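Local coordinates for thermoresistant glucokinase (Janibacter sp. HTCC2649, PDB 4EUN), which probably phosphorylates gluconate at the expense of ATP, as a gluconokinase-type carbohydrate kinase with a P-loop nucleotide-binding fold, at residues Leu55-Ala60 and Ile105-Ala110. Residues are numbered along the deposited sequence; the frame is centred on the assembly and turned at random. Where two conformers were deposited one is given.
Sequences LEFAEA and IITCSA
Residues 56-59 and 105-108 run side by side as parallel strands, axes 4.8 Å apart, with three backbone hydrogen bonds between them (Ile105 N to Glu56 O, Ala58 N to Ile105 O, Thr107 N to Ala58 O) and a fourth from Ala60 N, just past strand 56-59, to Thr107 O. The first is nearly straight, 173° at the hydrogen. Alpha-hydrogens add to the pairing, Phe57 CA lying 3.2 Å from Ile105 O. Helices 66-73 and 80-99 link these neighbours in the parallel sheet of a P-loop kinase fold, 56-59 being outermost within this chain.

Apolar bulk suits Phe57 and Ile105, which rest on Ala46 and Val49 of helix 42-53; Glu59 and Thr107 make the same face polar toward the C-terminal ends of the strands. Phe57 swings its ring away from its own N (chi1 167°), and CE1 meets Thr107 CG2 edge-on at 3.8 Å. The beta-branch of Ile105 lets CG2 reach Leu55 CB, 3.9 Å away. On the reverse face, small Ala58 sets CB 4.0 Å from Ile106 CG2, and Trp93 of helix 80-99 touches both. Small Ala60 likewise brings CB 3.8 Å from Cys108 SG.

Thr107 serves two needs: its methyl packs on the aromatic edge, while OG1 donates to Glu59 OE1 (2.7 Å) from above the carboxylate plane. Glu59 OE2 accepts from Asp61 N. In this conformer (two were modelled) both oxygens are engaged, orienting the carboxylate without locking it. Thr107 touches Lys42 of the probable Walker A loop, and the Glu59 side chain lies about 5 Å from a sulfate, consistent with a role in shaping the probable active-site pocket.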
loop_
_atom_site.group_PDB
_atom_site.type_symbol
_atom_site.label_atom_id
_atom_site.label_comp_id
_atom_site.label_asym_id
_atom_site.label_seq_id
_atom_site.Cartn_x
_atom_site.Cartn_y
_atom_site.Cartn_z
ATOM N N LEU A 55 1.318 -3.905 12.163
ATOM C CA LEU A 55 0.014 -3.627 11.575
ATOM C C LEU A 55 0.052 -3.927 10.073
ATOM O O LEU A 55 1.067 -3.675 9.416
ATOM C CB LEU A 55 -0.376 -2.167 11.807
ATOM C CG LEU A 55 -1.177 -1.804 13.059
ATOM C CD1 LEU A 55 -0.650 -2.465 14.303
ATOM C CD2 LEU A 55 -1.180 -0.290 13.228
ATOM N N GLU A 56 -1.038 -4.464 9.525
ATOM C CA GLU A 56 -1.077 -4.741 8.085
ATOM C C GLU A 56 -1.377 -3.462 7.334
ATOM O O GLU A 56 -2.406 -2.845 7.565
ATOM C CB GLU A 56 -2.170 -5.744 7.723
ATOM C CG GLU A 56 -2.226 -5.976 6.211
ATOM C CD GLU A 56 -3.284 -6.958 5.771
ATOM O OE1 GLU A 56 -3.991 -7.524 6.636
ATOM O OE2 GLU A 56 -3.398 -7.166 4.537
ATOM N N PHE A 57 -0.501 -3.106 6.402
ATOM C CA PHE A 57 -0.674 -1.879 5.632
ATOM C C PHE A 57 -1.511 -2.130 4.386
ATOM O O PHE A 57 -1.305 -3.109 3.673
ATOM C CB PHE A 57 0.705 -1.330 5.245
ATOM C CG PHE A 57 0.664 -0.253 4.195
ATOM C CD1 PHE A 57 -0.001 0.945 4.425
ATOM C CD2 PHE A 57 1.315 -0.432 2.988
ATOM C CE1 PHE A 57 -0.028 1.921 3.453
ATOM C CE2 PHE A 57 1.299 0.552 2.021
ATOM C CZ PHE A 57 0.626 1.730 2.256
ATOM N N ALA A 58 -2.459 -1.233 4.120
ATOM C CA ALA A 58 -3.183 -1.257 2.852
ATOM C C ALA A 58 -3.433 0.164 2.371
ATOM O O ALA A 58 -3.566 1.090 3.163
ATOM C CB ALA A 58 -4.499 -1.988 2.992
ATOM N N GLU A 59 -3.516 0.306 1.054
ATOM C CA GLU A 59 -3.776 1.584 0.420
ATOM C C GLU A 59 -5.254 1.632 0.061
ATOM O O GLU A 59 -5.721 0.811 -0.726
ATOM C CB GLU A 59 -2.925 1.665 -0.844
ATOM C CG GLU A 59 -2.165 2.956 -0.975
ATOM C CD GLU A 59 -3.089 4.119 -1.223
ATOM O OE1 GLU A 59 -2.838 5.213 -0.676
ATOM O OE2 GLU A 59 -4.075 3.934 -1.970
ATOM N N ALA A 60 -5.994 2.573 0.649
ATOM C CA ALA A 60 -7.448 2.599 0.483
ATOM C C ALA A 60 -7.926 2.836 -0.950
ATOM O O ALA A 60 -8.998 2.361 -1.314
ATOM C CB ALA A 60 -8.098 3.617 1.427
ATOM N N ILE A 105 -3.452 -0.844 9.290
ATOM C CA ILE A 105 -3.282 0.589 9.063
ATOM C C ILE A 105 -3.489 0.859 7.578
ATOM O O ILE A 105 -2.880 0.215 6.721
ATOM C CB ILE A 105 -1.914 1.118 9.571
ATOM C CG1 ILE A 105 -1.801 2.629 9.363
ATOM C CG2 ILE A 105 -0.723 0.375 8.918
ATOM C CD1 ILE A 105 -0.656 3.245 10.169
ATOM N N ILE A 106 -4.364 1.810 7.263
ATOM C CA ILE A 106 -4.653 2.129 5.871
ATOM C C ILE A 106 -4.441 3.609 5.620
ATOM O O ILE A 106 -4.635 4.432 6.513
ATOM C CB ILE A 106 -6.094 1.735 5.466
ATOM C CG1 ILE A 106 -7.128 2.569 6.201
ATOM C CG2 ILE A 106 -6.337 0.239 5.717
ATOM C CD1 ILE A 106 -8.557 2.226 5.803
ATOM N N THR A 107 -4.050 3.948 4.394
ATOM C CA THR A 107 -3.983 5.351 3.995
ATOM C C THR A 107 -5.261 5.726 3.273
ATOM O O THR A 107 -5.699 4.986 2.398
ATOM C CB THR A 107 -2.811 5.586 3.051
ATOM O OG1 THR A 107 -2.848 4.607 2.006
ATOM C CG2 THR A 107 -1.495 5.440 3.791
ATOM N N CYS A 108 -5.845 6.867 3.638
ATOM C CA CYS A 108 -7.021 7.409 2.952
ATOM C C CYS A 108 -6.766 8.842 2.509
ATOM O O CYS A 108 -6.054 9.585 3.181
ATOM C CB CYS A 108 -8.230 7.452 3.890
ATOM S SG CYS A 108 -8.904 5.855 4.327
ATOM N N SER A 109 -7.389 9.248 1.405
ATOM C CA SER A 109 -7.423 10.660 1.027
ATOM C C SER A 109 -8.351 11.425 1.977
ATOM O O SER A 109 -8.648 10.956 3.075
ATOM C CB SER A 109 -7.888 10.808 -0.419
ATOM O OG SER A 109 -9.033 10.014 -0.651
ATOM N N ALA A 110 -8.800 12.616 1.570
ATOM C CA ALA A 110 -9.571 13.482 2.463
ATOM C C ALA A 110 -10.877 12.830 2.902
ATOM O O ALA A 110 -11.592 12.241 2.088
ATOM C CB ALA A 110 -9.853 14.797 1.802
#